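Local coordinates for hypothetical Membrane Spanning Protein (PDB 2FB5) that probably condenses two ATP molecules into the signalling nucleotide cyclic di-AMP, as one of three paralogous diadenylate cyclases, and is required for efficient spore formation, at residues Glu23-Glu28 against Glu48-Met53; Leu95-Arg100 against Ala180-Val185; Asn150-Thr155 against His168-Gly173. All blocks are in the same frame, centred on the assembly; numbering follows the deposited sequence.

Interaction 1. Residues Glu23-Glu28 against Glu48-Met53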
ATOM      1  N   GLU A  23       4.799  -6.254 -25.423  1.00 28.02           N
ATOM      2  CA  GLU A  23       5.588  -5.387 -26.306  1.00 29.49           C
ATOM      3  C   GLU A  23       6.311  -6.182 -27.384  1.00 28.80           C
ATOM      4  O   GLU A  23       6.385  -5.746 -28.528  1.00 28.68           O
ATOM      5  CB  GLU A  23       6.616  -4.569 -25.525  1.00 29.74           C
ATOM      6  CG  GLU A  23       6.028  -3.533 -24.602  1.00 31.69           C
ATOM      7  CD  GLU A  23       7.093  -2.769 -23.826  1.00 33.41           C
ATOM      8  OE1 GLU A  23       8.176  -3.340 -23.523  1.00 38.74           O
ATOM      9  OE2 GLU A  23       6.840  -1.593 -23.517  1.00 38.99           O
ATOM     10  N   ILE A  24       6.846  -7.341 -27.012  1.00 28.43           N
ATOM     11  CA  ILE A  24       7.511  -8.233 -27.962  1.00 28.33           C
ATOM     12  C   ILE A  24       6.547  -8.688 -29.081  1.00 28.00           C
ATOM     13  O   ILE A  24       6.900  -8.664 -30.269  1.00 26.96           O
ATOM     14  CB  ILE A  24       8.145  -9.429 -27.226  1.00 28.48           C
ATOM     15  CG1 ILE A  24       9.342  -8.941 -26.388  1.00 28.34           C
ATOM     16  CG2 ILE A  24       8.569 -10.526 -28.216  1.00 29.48           C
ATOM     17  CD1 ILE A  24       9.915  -9.997 -25.449  1.00 28.96           C
ATOM     18  N   ALA A  25       5.323  -9.061 -28.687  1.00 27.08           N
ATOM     19  CA  ALA A  25       4.283  -9.450 -29.638  1.00 26.74           C
ATOM     20  C   ALA A  25       3.869  -8.284 -30.534  1.00 26.68           C
ATOM     21  O   ALA A  25       3.711  -8.455 -31.746  1.00 26.28           O
ATOM     22  CB  ALA A  25       3.059 -10.012 -28.901  1.00 26.61           C
ATOM     23  N   GLU A  26       3.690  -7.109 -29.939  1.00 26.45           N
ATOM     24  CA  GLU A  26       3.329  -5.900 -30.686  1.00 26.72           C
ATOM     25  C   GLU A  26       4.366  -5.574 -31.758  1.00 27.42           C
ATOM     26  O   GLU A  26       4.018  -5.207 -32.884  1.00 27.07           O
ATOM     27  CB  GLU A  26       3.250  -4.711 -29.744  1.00 26.96           C
ATOM     28  CG  GLU A  26       1.977  -4.590 -28.938  1.00 27.58           C
ATOM     29  CD  GLU A  26       2.050  -3.428 -27.966  1.00 30.57           C
ATOM     30  OE1 GLU A  26       2.780  -3.530 -26.958  1.00 30.33           O
ATOM     31  OE2 GLU A  26       1.382  -2.403 -28.216  1.00 33.50           O
ATOM     32  N   LYS A  27       5.638  -5.681 -31.378  1.00 27.27           N
ATOM     33  CA  LYS A  27       6.765  -5.415 -32.280  1.00 28.99           C
ATOM     34  C   LYS A  27       6.797  -6.404 -33.447  1.00 28.29           C
ATOM     35  O   LYS A  27       6.925  -5.997 -34.604  1.00 28.77           O
ATOM     36  CB  LYS A  27       8.080  -5.434 -31.490  1.00 28.19           C
ATOM     37  CG  LYS A  27       9.377  -5.445 -32.322  1.00 31.93           C
ATOM     38  CD  LYS A  27      10.585  -5.101 -31.445  1.00 32.25           C
ATOM     39  CE  LYS A  27      11.901  -5.602 -32.052  1.00 39.39           C
ATOM     40  NZ  LYS A  27      12.310  -4.807 -33.259  1.00 42.65           N
ATOM     41  N   GLU A  28       6.680  -7.695 -33.148  1.00 27.87           N
ATOM     42  CA  GLU A  28       6.644  -8.721 -34.188  1.00 27.87           C
ATOM     43  C   GLU A  28       5.480  -8.513 -35.168  1.00 27.50           C
ATOM     44  O   GLU A  28       5.654  -8.695 -36.378  1.00 27.21           O
ATOM     45  CB  GLU A  28       6.575 -10.117 -33.565  1.00 28.22           C
ATOM     46  CG  GLU A  28       6.907 -11.250 -34.526  1.00 30.50           C
ATOM     47  CD  GLU A  28       8.359 -11.234 -35.015  1.00 34.47           C
ATOM     48  OE1 GLU A  28       9.246 -10.675 -34.326  1.00 34.13           O
ATOM     49  OE2 GLU A  28       8.606 -11.787 -36.105  1.00 36.98           O
ATOM     50  N   GLU A  48       4.171 -19.101 -36.279  1.00 35.23           N
ATOM     51  CA  GLU A  48       4.552 -19.927 -35.132  1.00 36.05           C
ATOM     52  C   GLU A  48       5.111 -19.043 -34.009  1.00 35.36           C
ATOM     53  O   GLU A  48       4.660 -19.135 -32.867  1.00 35.45           O
ATOM     54  CB  GLU A  48       5.570 -20.991 -35.566  1.00 36.63           C
ATOM     55  CG  GLU A  48       6.389 -21.640 -34.446  1.00 40.71           C
ATOM     56  CD  GLU A  48       7.762 -22.123 -34.926  1.00 46.04           C
ATOM     57  OE1 GLU A  48       8.421 -21.386 -35.703  1.00 48.67           O
ATOM     58  OE2 GLU A  48       8.192 -23.231 -34.518  1.00 47.96           O
ATOM     59  N   ASP A  49       6.069 -18.179 -34.351  1.00 34.57           N
ATOM     60  CA  ASP A  49       6.653 -17.221 -33.405  1.00 33.76           C
ATOM     61  C   ASP A  49       5.590 -16.376 -32.693  1.00 32.72           C
ATOM     62  O   ASP A  49       5.554 -16.333 -31.463  1.00 32.14           O
ATOM     63  CB  ASP A  49       7.655 -16.308 -34.115  1.00 33.90           C
ATOM     64  CG  ASP A  49       8.920 -17.047 -34.553  1.00 37.15           C
ATOM     65  OD1 ASP A  49       9.159 -18.184 -34.078  1.00 38.35           O
ATOM     66  OD2 ASP A  49       9.679 -16.480 -35.376  1.00 39.58           O
ATOM     67  N   ILE A  50       4.731 -15.705 -33.454  1.00 31.46           N
ATOM     68  CA  ILE A  50       3.715 -14.844 -32.832  1.00 30.93           C
ATOM     69  C   ILE A  50       2.734 -15.638 -31.961  1.00 30.40           C
ATOM     70  O   ILE A  50       2.369 -15.186 -30.876  1.00 29.85           O
ATOM     71  CB  ILE A  50       3.008 -13.887 -33.844  1.00 31.24           C
ATOM     72  CG1 ILE A  50       2.037 -12.939 -33.128  1.00 30.06           C
ATOM     73  CG2 ILE A  50       2.277 -14.651 -34.926  1.00 32.69           C
ATOM     74  CD1 ILE A  50       2.725 -11.962 -32.191  1.00 32.12           C
ATOM     75  N   HIS A  51       2.349 -16.834 -32.405  1.00 30.02           N
ATOM     76  CA  HIS A  51       1.521 -17.717 -31.579  1.00 29.98           C
ATOM     77  C   HIS A  51       2.179 -18.011 -30.223  1.00 29.36           C
ATOM     78  O   HIS A  51       1.534 -17.894 -29.185  1.00 28.81           O
ATOM     79  CB  HIS A  51       1.145 -19.003 -32.336  1.00 30.48           C
ATOM     80  CG  HIS A  51       0.039 -18.802 -33.334  1.00 33.90           C
ATOM     81  ND1 HIS A  51      -1.270 -18.577 -32.956  1.00 36.62           N
ATOM     82  CD2 HIS A  51       0.048 -18.772 -34.690  1.00 36.94           C
ATOM     83  CE1 HIS A  51      -2.021 -18.426 -34.035  1.00 38.68           C
ATOM     84  NE2 HIS A  51      -1.246 -18.535 -35.101  1.00 38.65           N
ATOM     85  N   HIS A  52       3.465 -18.363 -30.245  1.00 28.78           N
ATOM     86  CA  HIS A  52       4.241 -18.603 -29.030  1.00 29.14           C
ATOM     87  C   HIS A  52       4.274 -17.371 -28.114  1.00 28.19           C
ATOM     88  O   HIS A  52       4.086 -17.487 -26.899  1.00 28.05           O
ATOM     89  CB  HIS A  52       5.670 -19.041 -29.399  1.00 29.99           C
ATOM     90  CG  HIS A  52       6.540 -19.370 -28.218  1.00 34.36           C
ATOM     91  ND1 HIS A  52       6.270 -20.412 -27.354  1.00 38.49           N
ATOM     92  CD2 HIS A  52       7.693 -18.805 -27.774  1.00 37.66           C
ATOM     93  CE1 HIS A  52       7.216 -20.476 -26.431  1.00 38.73           C
ATOM     94  NE2 HIS A  52       8.091 -19.513 -26.662  1.00 38.89           N
ATOM     95  N   MET A  53       4.495 -16.196 -28.713  1.00 26.65           N
ATOM     96  CA  MET A  53       4.563 -14.934 -27.991  1.00 25.28           C
ATOM     97  C   MET A  53       3.257 -14.686 -27.247  1.00 25.74           C
ATOM     98  O   MET A  53       3.250 -14.266 -26.091  1.00 24.91           O
ATOM     99  CB  MET A  53       4.844 -13.777 -28.966  1.00 25.22           C
ATOM    100  CG  MET A  53       6.272 -13.739 -29.517  1.00 25.74           C
ATOM    101  SD  MET A  53       6.502 -12.559 -30.875  1.00 22.20           S
ATOM    102  CE  MET A  53       8.262 -12.827 -31.178  1.00 24.35           C
TER
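The helical turns bearing A25 and M53 run antiparallel, with their short axes 9.6 Å apart at closest approach and 156° between their directions, and these two residues bring their CA atoms to 5.7 Å. A25 suits that spot because its small methyl lets the backbones come close. M53 makes the largest contribution. With CG anti to its carbonyl carbon (chi1 -72°) and the chain extended beyond, its thioether reaches across to the other helix at roughly a right angle to the side chains of I24 and E28. SD rests on the aliphatic stem of E28, 3.6 Å from its CB. Past the sulfur, CE lies against CG2 of I24 at 3.8 Å and OE1 of E28 at 3.9 Å, the bend at chi2 (65°) folding the E28 carboxylate back alongside the methyl. I50 completes the apolar patch through its CD1, which lies 3.8 Å from the A25 CB and also touches the A25 carbonyl oxygen; the same side chain also packs on L29 and M32, further along helix 4-35. The E28 carboxylate sits at the margin of the contact, near D49 of like charge, where K46 gives it a long, weak ion pair. Apolar side chains interlocking between successive helices, 4-35 and 47-70, are characteristic of an antiparallel helical hairpin, here in the N-terminal CdaS region.

Interaction 2. Residues Leu95-Arg100 against Ala180-Val185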
ATOM      1  N   LEU A  95     -12.062 -28.483  -8.436  1.00 21.88           N
ATOM      2  CA  LEU A  95     -12.738 -27.277  -7.989  1.00 21.28           C
ATOM      3  C   LEU A  95     -12.110 -26.880  -6.655  1.00 21.44           C
ATOM      4  O   LEU A  95     -12.364 -27.529  -5.639  1.00 21.75           O
ATOM      5  CB  LEU A  95     -14.242 -27.556  -7.825  1.00 20.85           C
ATOM      6  CG  LEU A  95     -15.186 -26.430  -7.422  1.00 21.68           C
ATOM      7  CD1 LEU A  95     -15.216 -25.331  -8.465  1.00 21.08           C
ATOM      8  CD2 LEU A  95     -16.613 -26.987  -7.220  1.00 21.97           C
ATOM      9  N   ILE A  96     -11.267 -25.846  -6.673  1.00 20.97           N
ATOM     10  CA  ILE A  96     -10.494 -25.452  -5.491  1.00 20.70           C
ATOM     11  C   ILE A  96     -10.786 -24.021  -5.066  1.00 20.61           C
ATOM     12  O   ILE A  96     -10.426 -23.067  -5.764  1.00 21.04           O
ATOM     13  CB  ILE A  96      -8.958 -25.598  -5.716  1.00 20.53           C
ATOM     14  CG1 ILE A  96      -8.609 -27.048  -6.107  1.00 20.97           C
ATOM     15  CG2 ILE A  96      -8.213 -25.149  -4.458  1.00 20.08           C
ATOM     16  CD1 ILE A  96      -7.102 -27.316  -6.399  1.00 21.38           C
ATOM     17  N   VAL A  97     -11.439 -23.884  -3.916  1.00 21.38           N
ATOM     18  CA  VAL A  97     -11.777 -22.580  -3.335  1.00 21.17           C
ATOM     19  C   VAL A  97     -10.591 -22.080  -2.504  1.00 21.79           C
ATOM     20  O   VAL A  97     -10.131 -22.780  -1.598  1.00 21.27           O
ATOM     21  CB  VAL A  97     -12.996 -22.700  -2.394  1.00 21.80           C
ATOM     22  CG1 VAL A  97     -13.277 -21.369  -1.682  1.00 22.36           C
ATOM     23  CG2 VAL A  97     -14.241 -23.151  -3.171  1.00 19.47           C
ATOM     24  N   VAL A  98     -10.090 -20.884  -2.803  1.00 21.57           N
ATOM     25  CA  VAL A  98      -9.117 -20.277  -1.913  1.00 21.68           C
ATOM     26  C   VAL A  98      -9.784 -19.144  -1.148  1.00 21.79           C
ATOM     27  O   VAL A  98     -10.176 -18.140  -1.742  1.00 21.76           O
ATOM     28  CB  VAL A  98      -7.869 -19.768  -2.656  1.00 22.15           C
ATOM     29  CG1 VAL A  98      -6.846 -19.259  -1.654  1.00 21.02           C
ATOM     30  CG2 VAL A  98      -7.297 -20.884  -3.528  1.00 21.50           C
ATOM     31  N   GLU A  99      -9.934 -19.338   0.162  1.00 21.39           N
ATOM     32  CA  GLU A  99     -10.487 -18.323   1.043  1.00 21.80           C
ATOM     33  C   GLU A  99      -9.604 -17.089   1.022  1.00 22.01           C
ATOM     34  O   GLU A  99      -8.362 -17.191   1.098  1.00 21.18           O
ATOM     35  CB  GLU A  99     -10.601 -18.843   2.478  1.00 21.96           C
ATOM     36  CG  GLU A  99     -11.421 -17.934   3.386  1.00 21.80           C
ATOM     37  CD  GLU A  99     -11.721 -18.557   4.748  1.00 23.29           C
ATOM     38  OE1 GLU A  99     -11.978 -19.779   4.817  1.00 24.77           O
ATOM     39  OE2 GLU A  99     -11.699 -17.814   5.753  1.00 25.02           O
ATOM     40  N   ARG A 100     -10.243 -15.930   0.898  1.00 21.82           N
ATOM     41  CA  ARG A 100      -9.502 -14.665   0.884  1.00 22.81           C
ATOM     42  C   ARG A 100      -9.869 -13.845   2.134  1.00 23.29           C
ATOM     43  O   ARG A 100      -9.688 -14.346   3.249  1.00 23.19           O
ATOM     44  CB  ARG A 100      -9.638 -13.941  -0.488  1.00 21.74           C
ATOM     45  CG  ARG A 100      -8.893 -14.707  -1.618  1.00 22.20           C
ATOM     46  CD  ARG A 100      -9.093 -14.135  -3.025  1.00 22.94           C
ATOM     47  NE  ARG A 100      -8.277 -12.953  -3.317  1.00 22.82           N
ATOM     48  CZ  ARG A 100      -8.775 -11.744  -3.567  1.00 25.28           C
ATOM     49  NH1 ARG A 100     -10.086 -11.547  -3.551  1.00 22.26           N
ATOM     50  NH2 ARG A 100      -7.969 -10.728  -3.833  1.00 24.13           N
ATOM     51  N   ALA A 180     -13.907 -14.892  -2.347  1.00 23.90           N
ATOM     52  CA  ALA A 180     -13.076 -16.089  -2.602  1.00 22.39           C
ATOM     53  C   ALA A 180     -12.652 -16.183  -4.069  1.00 22.21           C
ATOM     54  O   ALA A 180     -13.374 -15.743  -4.956  1.00 21.67           O
ATOM     55  CB  ALA A 180     -13.809 -17.364  -2.189  1.00 22.35           C
ATOM     56  N   LEU A 181     -11.466 -16.745  -4.319  1.00 21.37           N
ATOM     57  CA  LEU A 181     -11.066 -17.053  -5.679  1.00 21.70           C
ATOM     58  C   LEU A 181     -11.237 -18.557  -5.863  1.00 21.32           C
ATOM     59  O   LEU A 181     -10.761 -19.329  -5.040  1.00 22.42           O
ATOM     60  CB  LEU A 181      -9.606 -16.631  -5.923  1.00 21.55           C
ATOM     61  CG  LEU A 181      -9.098 -16.811  -7.355  1.00 22.47           C
ATOM     62  CD1 LEU A 181      -8.117 -15.712  -7.688  1.00 24.16           C
ATOM     63  CD2 LEU A 181      -8.452 -18.207  -7.573  1.00 22.21           C
ATOM     64  N   ILE A 182     -11.913 -18.983  -6.921  1.00 21.24           N
ATOM     65  CA  ILE A 182     -12.188 -20.422  -7.100  1.00 20.99           C
ATOM     66  C   ILE A 182     -11.601 -20.949  -8.411  1.00 21.22           C
ATOM     67  O   ILE A 182     -12.033 -20.560  -9.490  1.00 21.12           O
ATOM     68  CB  ILE A 182     -13.711 -20.774  -6.986  1.00 21.30           C
ATOM     69  CG1 ILE A 182     -14.315 -20.211  -5.691  1.00 21.20           C
ATOM     70  CG2 ILE A 182     -13.937 -22.293  -6.999  1.00 20.28           C
ATOM     71  CD1 ILE A 182     -15.009 -18.841  -5.862  1.00 24.40           C
ATOM     72  N   LEU A 183     -10.628 -21.848  -8.292  1.00 20.72           N
ATOM     73  CA  LEU A 183      -9.980 -22.464  -9.438  1.00 21.40           C
ATOM     74  C   LEU A 183     -10.801 -23.644  -9.925  1.00 21.76           C
ATOM     75  O   LEU A 183     -11.359 -24.394  -9.118  1.00 21.82           O
ATOM     76  CB  LEU A 183      -8.565 -22.941  -9.050  1.00 20.60           C
ATOM     77  CG  LEU A 183      -7.617 -21.773  -8.744  1.00 24.14           C
ATOM     78  CD1 LEU A 183      -6.630 -22.127  -7.641  1.00 25.98           C
ATOM     79  CD2 LEU A 183      -6.858 -21.335 -10.008  1.00 24.71           C
ATOM     80  N   VAL A 184     -10.870 -23.808 -11.248  1.00 22.57           N
ATOM     81  CA  VAL A 184     -11.578 -24.931 -11.863  1.00 23.17           C
ATOM     82  C   VAL A 184     -10.675 -25.594 -12.904  1.00 23.54           C
ATOM     83  O   VAL A 184      -9.965 -24.902 -13.633  1.00 23.87           O
ATOM     84  CB  VAL A 184     -12.893 -24.476 -12.564  1.00 22.92           C
ATOM     85  CG1 VAL A 184     -13.688 -25.668 -13.052  1.00 23.13           C
ATOM     86  CG2 VAL A 184     -13.761 -23.657 -11.626  1.00 24.68           C
ATOM     87  N   VAL A 185     -10.681 -26.929 -12.937  1.00 24.13           N
ATOM     88  CA  VAL A 185     -10.141 -27.709 -14.059  1.00 24.50           C
ATOM     89  C   VAL A 185     -11.335 -28.439 -14.658  1.00 25.80           C
ATOM     90  O   VAL A 185     -12.094 -29.100 -13.948  1.00 25.50           O
ATOM     91  CB  VAL A 185      -9.044 -28.740 -13.644  1.00 24.95           C
ATOM     92  CG1 VAL A 185      -8.469 -29.464 -14.877  1.00 23.19           C
ATOM     93  CG2 VAL A 185      -7.921 -28.068 -12.872  1.00 23.76           C
TER
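L95 to V98 and L181 to V184 pair as neighbouring antiparallel strands in the middle of the mixed sheet of the diadenylate cyclase (DisA-type nucleotide-binding) domain. I96 with L183 and V98 with L181 are the hydrogen-bonded pairs. The bond from V98 N to L181 O is short, 2.8 Å, and points almost straight at the oxygen, whereas the return bond from L181 N to V98 O stretches to 3.2 Å, where strand 181-185 begins and strand 94-98 ends. The non-hydrogen-bonded pairs, L95 with V184 and V97 with I182, put their side chains on the face covered by helix 166-175. The I182 side chain shows how that face is filled. Its CB stands 4.2 Å from O of I96. From there CG2, anti to the backbone N, meets CD1 of L95 at 3.6 Å, while CG1 branches the other way to CG2 of V97 at 3.9 Å. CD1, at the tip, carries on to A171 of the covering helix. Beta-branched residues fit here, since their two arms can serve two neighbours and favour the extended backbone. On the other face I96 and L183 turn toward helix 77-90. R100 leaves the strand with its guanidinium engaged by the carbonyls of Y69 and D179, and its aliphatic part is used as well: CD lies 3.9 Å from CB of L181.

Interaction 3. Residues Asn150-Thr155 against His168-Gly173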
ATOM      1  N   ASN A 150     -16.964 -30.542  -0.832  1.00 22.44           N
ATOM      2  CA  ASN A 150     -17.867 -29.485  -0.349  1.00 22.82           C
ATOM      3  C   ASN A 150     -18.904 -29.123  -1.415  1.00 23.00           C
ATOM      4  O   ASN A 150     -18.646 -29.271  -2.613  1.00 22.57           O
ATOM      5  CB  ASN A 150     -17.075 -28.227   0.065  1.00 22.54           C
ATOM      6  CG  ASN A 150     -16.068 -28.491   1.186  1.00 23.33           C
ATOM      7  OD1 ASN A 150     -14.923 -28.023   1.137  1.00 27.92           O
ATOM      8  ND2 ASN A 150     -16.476 -29.244   2.188  1.00 21.68           N
ATOM      9  N   ILE A 151     -20.060 -28.633  -0.971  1.00 23.27           N
ATOM     10  CA  ILE A 151     -21.106 -28.134  -1.871  1.00 24.26           C
ATOM     11  C   ILE A 151     -21.157 -26.605  -1.851  1.00 24.06           C
ATOM     12  O   ILE A 151     -21.295 -25.998  -0.787  1.00 24.64           O
ATOM     13  CB  ILE A 151     -22.491 -28.695  -1.483  1.00 24.57           C
ATOM     14  CG1 ILE A 151     -22.476 -30.226  -1.582  1.00 26.41           C
ATOM     15  CG2 ILE A 151     -23.605 -28.101  -2.387  1.00 25.30           C
ATOM     16  CD1 ILE A 151     -23.610 -30.897  -0.824  1.00 31.60           C
ATOM     17  N   LEU A 152     -21.044 -25.999  -3.031  1.00 23.45           N
ATOM     18  CA  LEU A 152     -21.076 -24.545  -3.202  1.00 23.82           C
ATOM     19  C   LEU A 152     -22.396 -24.114  -3.840  1.00 24.03           C
ATOM     20  O   LEU A 152     -23.022 -24.926  -4.519  1.00 23.39           O
ATOM     21  CB  LEU A 152     -19.966 -24.129  -4.152  1.00 23.62           C
ATOM     22  CG  LEU A 152     -18.558 -23.872  -3.617  1.00 24.97           C
ATOM     23  CD1 LEU A 152     -18.161 -24.847  -2.521  1.00 21.94           C
ATOM     24  CD2 LEU A 152     -17.571 -23.893  -4.779  1.00 22.68           C
ATOM     25  N   PRO A 153     -22.794 -22.833  -3.665  1.00 24.67           N
ATOM     26  CA  PRO A 153     -24.007 -22.343  -4.364  1.00 26.00           C
ATOM     27  C   PRO A 153     -23.737 -22.229  -5.872  1.00 26.95           C
ATOM     28  O   PRO A 153     -22.622 -21.884  -6.272  1.00 26.91           O
ATOM     29  CB  PRO A 153     -24.241 -20.962  -3.738  1.00 25.71           C
ATOM     30  CG  PRO A 153     -22.873 -20.521  -3.313  1.00 25.21           C
ATOM     31  CD  PRO A 153     -22.165 -21.770  -2.854  1.00 24.48           C
ATOM     32  N   LEU A 154     -24.720 -22.572  -6.696  1.00 28.22           N
ATOM     33  CA  LEU A 154     -24.543 -22.505  -8.141  1.00 30.28           C
ATOM     34  C   LEU A 154     -25.072 -21.175  -8.635  1.00 31.69           C
ATOM     35  O   LEU A 154     -26.132 -20.737  -8.181  1.00 31.23           O
ATOM     36  CB  LEU A 154     -25.305 -23.640  -8.836  1.00 30.41           C
ATOM     37  CG  LEU A 154     -25.019 -25.082  -8.430  1.00 31.46           C
ATOM     38  CD1 LEU A 154     -25.976 -26.019  -9.160  1.00 32.58           C
ATOM     39  CD2 LEU A 154     -23.564 -25.449  -8.713  1.00 31.48           C
ATOM     40  N   THR A 155     -24.358 -20.532  -9.558  1.00 33.32           N
ATOM     41  CA  THR A 155     -24.885 -19.299 -10.145  1.00 36.08           C
ATOM     42  C   THR A 155     -26.229 -19.544 -10.840  1.00 38.45           C
ATOM     43  O   THR A 155     -26.433 -20.592 -11.453  1.00 38.76           O
ATOM     44  CB  THR A 155     -23.908 -18.619 -11.125  1.00 35.39           C
ATOM     45  OG1 THR A 155     -24.447 -17.352 -11.519  1.00 33.96           O
ATOM     46  CG2 THR A 155     -23.646 -19.478 -12.369  1.00 35.32           C
ATOM     47  N   HIS A 168     -18.136 -25.328 -12.957  1.00 28.50           N
ATOM     48  CA  HIS A 168     -17.926 -23.938 -13.322  1.00 27.58           C
ATOM     49  C   HIS A 168     -19.002 -23.046 -12.717  1.00 27.07           C
ATOM     50  O   HIS A 168     -18.711 -21.952 -12.242  1.00 26.72           O
ATOM     51  CB  HIS A 168     -17.870 -23.787 -14.840  1.00 27.85           C
ATOM     52  CG  HIS A 168     -16.709 -24.494 -15.462  1.00 28.41           C
ATOM     53  ND1 HIS A 168     -15.515 -23.862 -15.741  1.00 30.54           N
ATOM     54  CD2 HIS A 168     -16.547 -25.786 -15.835  1.00 28.24           C
ATOM     55  CE1 HIS A 168     -14.673 -24.730 -16.274  1.00 28.76           C
ATOM     56  NE2 HIS A 168     -15.274 -25.906 -16.338  1.00 30.00           N
ATOM     57  N   ARG A 169     -20.243 -23.518 -12.728  1.00 26.34           N
ATOM     58  CA  ARG A 169     -21.340 -22.750 -12.132  1.00 26.37           C
ATOM     59  C   ARG A 169     -21.209 -22.590 -10.617  1.00 25.58           C
ATOM     60  O   ARG A 169     -21.672 -21.597 -10.064  1.00 25.60           O
ATOM     61  CB  ARG A 169     -22.687 -23.391 -12.465  1.00 26.82           C
ATOM     62  CG  ARG A 169     -23.053 -23.363 -13.940  1.00 29.37           C
ATOM     63  CD  ARG A 169     -24.385 -24.099 -14.157  1.00 35.04           C
ATOM     64  NE  ARG A 169     -25.476 -23.449 -13.414  1.00 40.60           N
ATOM     65  CZ  ARG A 169     -26.569 -24.068 -12.959  1.00 42.97           C
ATOM     66  NH1 ARG A 169     -26.745 -25.374 -13.162  1.00 44.39           N
ATOM     67  NH2 ARG A 169     -27.488 -23.380 -12.291  1.00 43.63           N
ATOM     68  N   ALA A 170     -20.596 -23.570  -9.950  1.00 25.04           N
ATOM     69  CA  ALA A 170     -20.380 -23.510  -8.497  1.00 24.83           C
ATOM     70  C   ALA A 170     -19.288 -22.498  -8.155  1.00 24.88           C
ATOM     71  O   ALA A 170     -19.386 -21.770  -7.162  1.00 24.53           O
ATOM     72  CB  ALA A 170     -20.014 -24.888  -7.956  1.00 24.52           C
ATOM     73  N   ALA A 171     -18.244 -22.476  -8.981  1.00 24.33           N
ATOM     74  CA  ALA A 171     -17.171 -21.516  -8.849  1.00 24.62           C
ATOM     75  C   ALA A 171     -17.710 -20.098  -9.007  1.00 24.93           C
ATOM     76  O   ALA A 171     -17.469 -19.231  -8.165  1.00 24.21           O
ATOM     77  CB  ALA A 171     -16.090 -21.791  -9.882  1.00 24.83           C
ATOM     78  N   ILE A 172     -18.437 -19.871 -10.098  1.00 24.98           N
ATOM     79  CA  ILE A 172     -19.024 -18.566 -10.355  1.00 25.42           C
ATOM     80  C   ILE A 172     -19.956 -18.219  -9.208  1.00 24.81           C
ATOM     81  O   ILE A 172     -19.902 -17.106  -8.681  1.00 25.66           O
ATOM     82  CB  ILE A 172     -19.759 -18.511 -11.723  1.00 25.03           C
ATOM     83  CG1 ILE A 172     -18.752 -18.740 -12.858  1.00 25.37           C
ATOM     84  CG2 ILE A 172     -20.451 -17.166 -11.914  1.00 25.28           C
ATOM     85  CD1 ILE A 172     -19.400 -18.962 -14.224  1.00 26.24           C
ATOM     86  N   GLY A 173     -20.763 -19.192  -8.795  1.00 24.57           N
ATOM     87  CA  GLY A 173     -21.783 -18.991  -7.760  1.00 23.72           C
ATOM     88  C   GLY A 173     -21.203 -18.559  -6.426  1.00 23.37           C
ATOM     89  O   GLY A 173     -21.716 -17.641  -5.789  1.00 22.57           O
TER
HETATM   90  O   HOH W   1     -26.508 -20.606 -14.660  1.00 57.57           O
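R169 bends at chi3 (61°), turning the guanidinium so that its edge faces the T155 carbonyl, while T155 itself sets OG1 anti to its backbone N (chi1 -173°), turning the hydroxyl to E176 and leaving CB and CG2 for the helix. The NH2 of R169 then donates to T155 O over 3.1 Å, with that oxygen nearly in the guanidinium plane. L154 CD1 covers one face of the same group, displaced toward its rim. In the reverse direction T155 N gives a nearly straight 2.9 Å bond to R169 O, arriving above the carbonyl plane; G173 N, the normal helical donor to this oxygen, approaches from the opposite face, so two bonds grip it. So the two residues hold each other at two points. T155 CB leans on I172 CG2 at 3.8 Å. A170, short enough for close approach, takes L154 CD2 at 3.7 Å and L152 CB at 3.9 Å. G173, lacking a side chain, allows P153 O to sit 3.4 Å from its CA. The arrangement docks the loop after strand 144-150 onto helix 166-175, whose start carries the RHR signature of diadenylate cyclases, ending in R169; in related enzymes this motif lies by the ATP phosphates.

Along the chain interaction 1 comes first, joining the two helices of the N-terminal hairpin, 4-35 and 47-70. Its centre is about 31 Å from that of interaction 2 and 37 Å from that of interaction 3, and it touches neither; the far end of helix 47-70 meets the sheet through Y69 and R100. Interactions 2 and 3 share the cyclase domain, with centres about 10 Å apart: strands 94-98 and 181-185 frame both segments of interaction 3 in sequence. Helix 166-175, a short loop before strand 181-185, packs back on it, A171 against I182 and V184, while L152 reaches V97. Apolar packing of loop, helix and sheet thus places R169 of the RHR motif on a helix backed by central strands.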